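Local coordinates for protein 2-hydroxyisobutyryl-CoA mutase large subunit (Aquincola tertiaricarbonis, PDB 4R3U) that works with a small cobalamin-binding subunit to interconvert 2-hydroxyisobutyryl-CoA and (S)-3-hydroxybutyryl-CoA by rearranging the carbon skeleton, at residues V148-D160 with Y497-R511. Sequence-based numbering, arbitrary orientation.
Sequences VGREGVAIDTLAD and YDNTTAERQISRTRR
Three N-H groups converge on Asp-160 OD2: Gln-505 NE2 at 2.8 Å and the backbone N atoms of Asp-156 and Thr-157. The Asp-156 N lies nearly on the C-O axis, whereas Gln-505 NE2 and Thr-157 N come in over opposite faces of the carboxylate. The second hydrogen of Gln-505 NE2 points almost straight at Asp-156 OD2 (3.1 Å, 171°), pinning the amide between two carboxylates. Asp-156 OD2 also takes the Thr-509 hydroxyl through its anti lone pair, and Ser-139 binds it too. Asp-160 OD1 forms a salt bridge with Arg-508 NE (2.8 Å), an arginine shared with Glu-108. An asparagine here would probably turn an NH2 to Arg-508 NE or to the three N-H groups, leaving that side without an acceptor and the arginine without this charge.

Farther along, Tyr-497 OH donates a very short bond of 2.5 Å to Val-148 O at the ring edge. Over one ring face lies the Arg-150 guanidinium in a cation-pi contact, CZ 3.9 Å from the centroid; a bend at chi3 (-65°) folds it there, and Gly-146 O holds NE. Val-148 CG1 packs on Gln-505 CG at 3.9 Å.

Asp-160 and Thr-157 form a capping box on helix 158-164, its Asp-160 N to Thr-157 OG1 bond weak, while the side-chain bonds of 501-511 join helix 501-515 to the TIM-barrel loop whose Glu-151 O hydrogen-bonds cobalamin.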
loop_
_atom_site.group_PDB
_atom_site.type_symbol
_atom_site.label_atom_id
_atom_site.label_comp_id
_atom_site.label_asym_id
_atom_site.label_seq_id
_atom_site.Cartn_x
_atom_site.Cartn_y
_atom_site.Cartn_z
ATOM N N VAL A 148 16.816 28.022 15.203
ATOM C CA VAL A 148 17.554 27.008 15.995
ATOM C C VAL A 148 16.664 25.814 16.394
ATOM O O VAL A 148 15.640 26.023 17.045
ATOM C CB VAL A 148 18.289 27.602 17.231
ATOM C CG1 VAL A 148 19.241 26.570 17.828
ATOM C CG2 VAL A 148 19.033 28.881 16.869
ATOM N N GLY A 149 17.080 24.600 16.007
ATOM C CA GLY A 149 16.410 23.340 16.310
ATOM C C GLY A 149 14.993 23.204 15.798
ATOM O O GLY A 149 14.264 22.297 16.220
ATOM N N ARG A 150 14.587 24.112 14.885
ATOM C CA ARG A 150 13.243 24.151 14.313
ATOM C C ARG A 150 12.964 23.051 13.259
ATOM O O ARG A 150 12.064 22.240 13.455
ATOM C CB ARG A 150 12.965 25.558 13.778
ATOM C CG ARG A 150 11.544 25.751 13.292
ATOM C CD ARG A 150 11.243 27.178 12.871
ATOM N NE ARG A 150 11.300 28.147 13.966
ATOM C CZ ARG A 150 10.369 28.343 14.902
ATOM N NH1 ARG A 150 9.245 27.640 14.891
ATOM N NH2 ARG A 150 10.553 29.262 15.843
ATOM N N GLU A 151 13.753 23.024 12.157
ATOM C CA GLU A 151 13.596 22.086 11.026
ATOM C C GLU A 151 14.430 20.795 11.115
ATOM O O GLU A 151 14.290 19.900 10.277
ATOM C CB GLU A 151 13.855 22.827 9.699
ATOM C CG GLU A 151 12.859 23.943 9.406
ATOM C CD GLU A 151 12.746 24.284 7.939
ATOM O OE1 GLU A 151 13.657 24.955 7.403
ATOM O OE2 GLU A 151 11.745 23.866 7.318
ATOM N N GLY A 152 15.257 20.710 12.150
ATOM C CA GLY A 152 16.140 19.598 12.445
ATOM C C GLY A 152 16.934 19.873 13.702
ATOM O O GLY A 152 16.710 20.893 14.356
ATOM N N VAL A 153 17.858 18.964 14.066
ATOM C CA VAL A 153 18.667 19.139 15.265
ATOM C C VAL A 153 19.729 20.250 15.064
ATOM O O VAL A 153 20.193 20.466 13.941
ATOM C CB VAL A 153 19.274 17.796 15.776
ATOM C CG1 VAL A 153 20.425 17.314 14.903
ATOM C CG2 VAL A 153 19.729 17.897 17.226
ATOM N N ALA A 154 20.114 20.929 16.160
ATOM C CA ALA A 154 21.160 21.935 16.156
ATOM C C ALA A 154 22.471 21.270 16.563
ATOM O O ALA A 154 22.525 20.609 17.613
ATOM C CB ALA A 154 20.817 23.043 17.133
ATOM N N ILE A 155 23.512 21.392 15.706
ATOM C CA ILE A 155 24.845 20.916 16.026
ATOM C C ILE A 155 25.819 22.084 15.796
ATOM O O ILE A 155 25.952 22.574 14.670
ATOM C CB ILE A 155 25.301 19.565 15.369
ATOM C CG1 ILE A 155 24.244 18.429 15.522
ATOM C CG2 ILE A 155 26.704 19.117 15.910
ATOM C CD1 ILE A 155 24.122 17.757 16.912
ATOM N N ASP A 156 26.467 22.559 16.881
ATOM C CA ASP A 156 27.441 23.663 16.796
ATOM C C ASP A 156 28.793 23.160 17.185
ATOM O O ASP A 156 29.780 23.597 16.619
ATOM C CB ASP A 156 27.064 24.865 17.699
ATOM C CG ASP A 156 25.762 25.562 17.358
ATOM O OD1 ASP A 156 25.309 25.439 16.220
ATOM O OD2 ASP A 156 25.195 26.215 18.237
ATOM N N THR A 157 28.821 22.225 18.151
ATOM C CA THR A 157 30.006 21.646 18.818
ATOM C C THR A 157 29.949 20.090 18.904
ATOM O O THR A 157 28.890 19.480 18.738
ATOM C CB THR A 157 30.097 22.235 20.245
ATOM O OG1 THR A 157 28.963 21.802 21.007
ATOM C CG2 THR A 157 30.153 23.751 20.261
ATOM N N LEU A 158 31.098 19.472 19.181
ATOM C CA LEU A 158 31.235 18.029 19.378
ATOM C C LEU A 158 30.416 17.630 20.628
ATOM O O LEU A 158 29.817 16.546 20.651
ATOM C CB LEU A 158 32.716 17.677 19.536
ATOM C CG LEU A 158 33.116 16.308 20.095
ATOM C CD1 LEU A 158 32.618 15.165 19.206
ATOM C CD2 LEU A 158 34.627 16.237 20.242
ATOM N N ALA A 159 30.348 18.543 21.631
ATOM C CA ALA A 159 29.561 18.407 22.852
ATOM C C ALA A 159 28.091 18.095 22.531
ATOM O O ALA A 159 27.501 17.244 23.195
ATOM C CB ALA A 159 29.654 19.680 23.665
ATOM N N ASP A 160 27.511 18.753 21.494
ATOM C CA ASP A 160 26.126 18.553 21.050
ATOM C C ASP A 160 25.972 17.166 20.434
ATOM O O ASP A 160 24.888 16.552 20.536
ATOM C CB ASP A 160 25.717 19.567 19.969
ATOM C CG ASP A 160 25.763 21.039 20.299
ATOM O OD1 ASP A 160 25.635 21.391 21.492
ATOM O OD2 ASP A 160 25.819 21.852 19.350
ATOM N N TYR A 497 7.369 22.870 18.409
ATOM C CA TYR A 497 8.669 23.474 18.591
ATOM C C TYR A 497 8.750 23.902 20.058
ATOM O O TYR A 497 7.824 24.531 20.577
ATOM C CB TYR A 497 8.825 24.701 17.653
ATOM C CG TYR A 497 10.162 25.409 17.777
ATOM C CD1 TYR A 497 11.350 24.768 17.426
ATOM C CD2 TYR A 497 10.240 26.711 18.260
ATOM C CE1 TYR A 497 12.584 25.392 17.582
ATOM C CE2 TYR A 497 11.473 27.356 18.407
ATOM C CZ TYR A 497 12.642 26.693 18.059
ATOM O OH TYR A 497 13.859 27.313 18.186
ATOM N N ASP A 498 9.847 23.530 20.728
ATOM C CA ASP A 498 10.136 23.894 22.109
ATOM C C ASP A 498 10.827 25.261 22.041
ATOM O O ASP A 498 11.939 25.377 21.490
ATOM C CB ASP A 498 11.059 22.828 22.740
ATOM C CG ASP A 498 11.502 23.059 24.175
ATOM O OD1 ASP A 498 11.164 24.129 24.748
ATOM O OD2 ASP A 498 12.228 22.197 24.709
ATOM N N ASN A 499 10.167 26.297 22.581
ATOM C CA ASN A 499 10.711 27.657 22.562
ATOM C C ASN A 499 11.949 27.926 23.466
ATOM O O ASN A 499 12.491 29.036 23.447
ATOM C CB ASN A 499 9.598 28.696 22.740
ATOM C CG ASN A 499 8.685 28.812 21.533
ATOM O OD1 ASN A 499 7.469 28.620 21.626
ATOM N ND2 ASN A 499 9.243 29.141 20.368
ATOM N N THR A 500 12.416 26.908 24.211
ATOM C CA THR A 500 13.606 27.008 25.072
ATOM C C THR A 500 14.836 26.501 24.329
ATOM O O THR A 500 15.946 26.650 24.848
ATOM C CB THR A 500 13.453 26.192 26.374
ATOM O OG1 THR A 500 13.365 24.796 26.074
ATOM C CG2 THR A 500 12.295 26.634 27.223
ATOM N N THR A 501 14.640 25.893 23.133
ATOM C CA THR A 501 15.698 25.324 22.278
ATOM C C THR A 501 16.839 26.327 22.084
ATOM O O THR A 501 17.977 25.985 22.430
ATOM C CB THR A 501 15.131 24.868 20.907
ATOM O OG1 THR A 501 14.107 23.881 21.093
ATOM C CG2 THR A 501 16.212 24.367 19.960
ATOM N N ALA A 502 16.549 27.563 21.563
ATOM C CA ALA A 502 17.618 28.554 21.344
ATOM C C ALA A 502 18.432 28.836 22.620
ATOM O O ALA A 502 19.639 28.585 22.613
ATOM C CB ALA A 502 17.079 29.839 20.731
ATOM N N GLU A 503 17.758 29.226 23.738
ATOM C CA GLU A 503 18.380 29.487 25.033
ATOM C C GLU A 503 19.282 28.314 25.481
ATOM O O GLU A 503 20.448 28.531 25.816
ATOM C CB GLU A 503 17.279 29.785 26.076
ATOM C CG GLU A 503 17.770 30.169 27.472
ATOM C CD GLU A 503 17.782 29.034 28.486
ATOM O OE1 GLU A 503 16.780 28.282 28.556
ATOM O OE2 GLU A 503 18.794 28.901 29.219
ATOM N N ARG A 504 18.736 27.071 25.431
ATOM C CA ARG A 504 19.407 25.832 25.830
ATOM C C ARG A 504 20.671 25.538 24.992
ATOM O O ARG A 504 21.722 25.202 25.539
ATOM C CB ARG A 504 18.425 24.661 25.771
ATOM C CG ARG A 504 17.448 24.608 26.947
ATOM C CD ARG A 504 16.718 23.252 27.063
ATOM N NE ARG A 504 15.737 23.031 25.998
ATOM C CZ ARG A 504 15.895 22.230 24.945
ATOM N NH1 ARG A 504 16.987 21.490 24.825
ATOM N NH2 ARG A 504 14.946 22.143 24.017
ATOM N N GLN A 505 20.551 25.698 23.671
ATOM C CA GLN A 505 21.604 25.466 22.689
ATOM C C GLN A 505 22.741 26.484 22.794
ATOM O O GLN A 505 23.896 26.053 22.854
ATOM C CB GLN A 505 20.998 25.393 21.273
ATOM C CG GLN A 505 21.975 25.128 20.147
ATOM C CD GLN A 505 22.674 23.798 20.180
ATOM O OE1 GLN A 505 22.142 22.779 20.647
ATOM N NE2 GLN A 505 23.865 23.784 19.609
ATOM N N ILE A 506 22.434 27.802 22.864
ATOM C CA ILE A 506 23.450 28.870 22.994
ATOM C C ILE A 506 24.269 28.681 24.282
ATOM O O ILE A 506 25.501 28.789 24.254
ATOM C CB ILE A 506 22.867 30.307 22.909
ATOM C CG1 ILE A 506 21.676 30.478 21.914
ATOM C CG2 ILE A 506 23.945 31.385 22.727
ATOM C CD1 ILE A 506 21.894 30.353 20.509
ATOM N N SER A 507 23.580 28.341 25.392
ATOM C CA SER A 507 24.169 28.083 26.707
ATOM C C SER A 507 25.359 27.146 26.592
ATOM O O SER A 507 26.423 27.463 27.131
ATOM C CB SER A 507 23.129 27.478 27.641
ATOM O OG SER A 507 22.114 28.417 27.941
ATOM N N ARG A 508 25.181 26.003 25.870
ATOM C CA ARG A 508 26.214 24.993 25.638
ATOM C C ARG A 508 27.318 25.490 24.717
ATOM O O ARG A 508 28.490 25.268 25.027
ATOM C CB ARG A 508 25.607 23.696 25.098
ATOM C CG ARG A 508 26.627 22.576 24.852
ATOM C CD ARG A 508 26.054 21.216 25.121
ATOM N NE ARG A 508 24.976 20.925 24.183
ATOM C CZ ARG A 508 23.976 20.096 24.425
ATOM N NH1 ARG A 508 23.016 19.926 23.525
ATOM N NH2 ARG A 508 23.908 19.453 25.580
ATOM N N THR A 509 26.955 26.147 23.595
ATOM C CA THR A 509 27.910 26.697 22.623
ATOM C C THR A 509 28.828 27.714 23.303
ATOM O O THR A 509 30.049 27.633 23.123
ATOM C CB THR A 509 27.195 27.189 21.336
ATOM O OG1 THR A 509 26.580 26.062 20.724
ATOM C CG2 THR A 509 28.152 27.787 20.318
ATOM N N ARG A 510 28.239 28.628 24.136
ATOM C CA ARG A 510 28.952 29.676 24.890
ATOM C C ARG A 510 29.948 29.069 25.888
ATOM O O ARG A 510 31.057 29.605 26.056
ATOM C CB ARG A 510 27.969 30.601 25.647
ATOM C CG ARG A 510 27.216 31.607 24.776
ATOM C CD ARG A 510 26.456 32.622 25.620
ATOM N NE ARG A 510 25.576 33.461 24.803
ATOM C CZ ARG A 510 24.621 34.260 25.287
ATOM N NH1 ARG A 510 24.387 34.313 26.595
ATOM N NH2 ARG A 510 23.876 34.988 24.462
ATOM N N ARG A 511 29.530 27.964 26.551
ATOM C CA ARG A 511 30.275 27.210 27.544
ATOM C C ARG A 511 31.488 26.551 26.888
ATOM O O ARG A 511 32.606 26.695 27.394
ATOM C CB ARG A 511 29.360 26.150 28.191
ATOM C CG ARG A 511 29.915 25.496 29.454
ATOM C CD ARG A 511 29.325 24.118 29.728
ATOM N NE ARG A 511 29.292 23.225 28.560
ATOM C CZ ARG A 511 29.918 22.055 28.483
ATOM N NH1 ARG A 511 30.646 21.614 29.503
ATOM N NH2 ARG A 511 29.823 21.317 27.387
HETATM O O HOH W 1 15.347 29.849 17.148
HETATM O O HOH W 2 22.445 20.299 20.447
#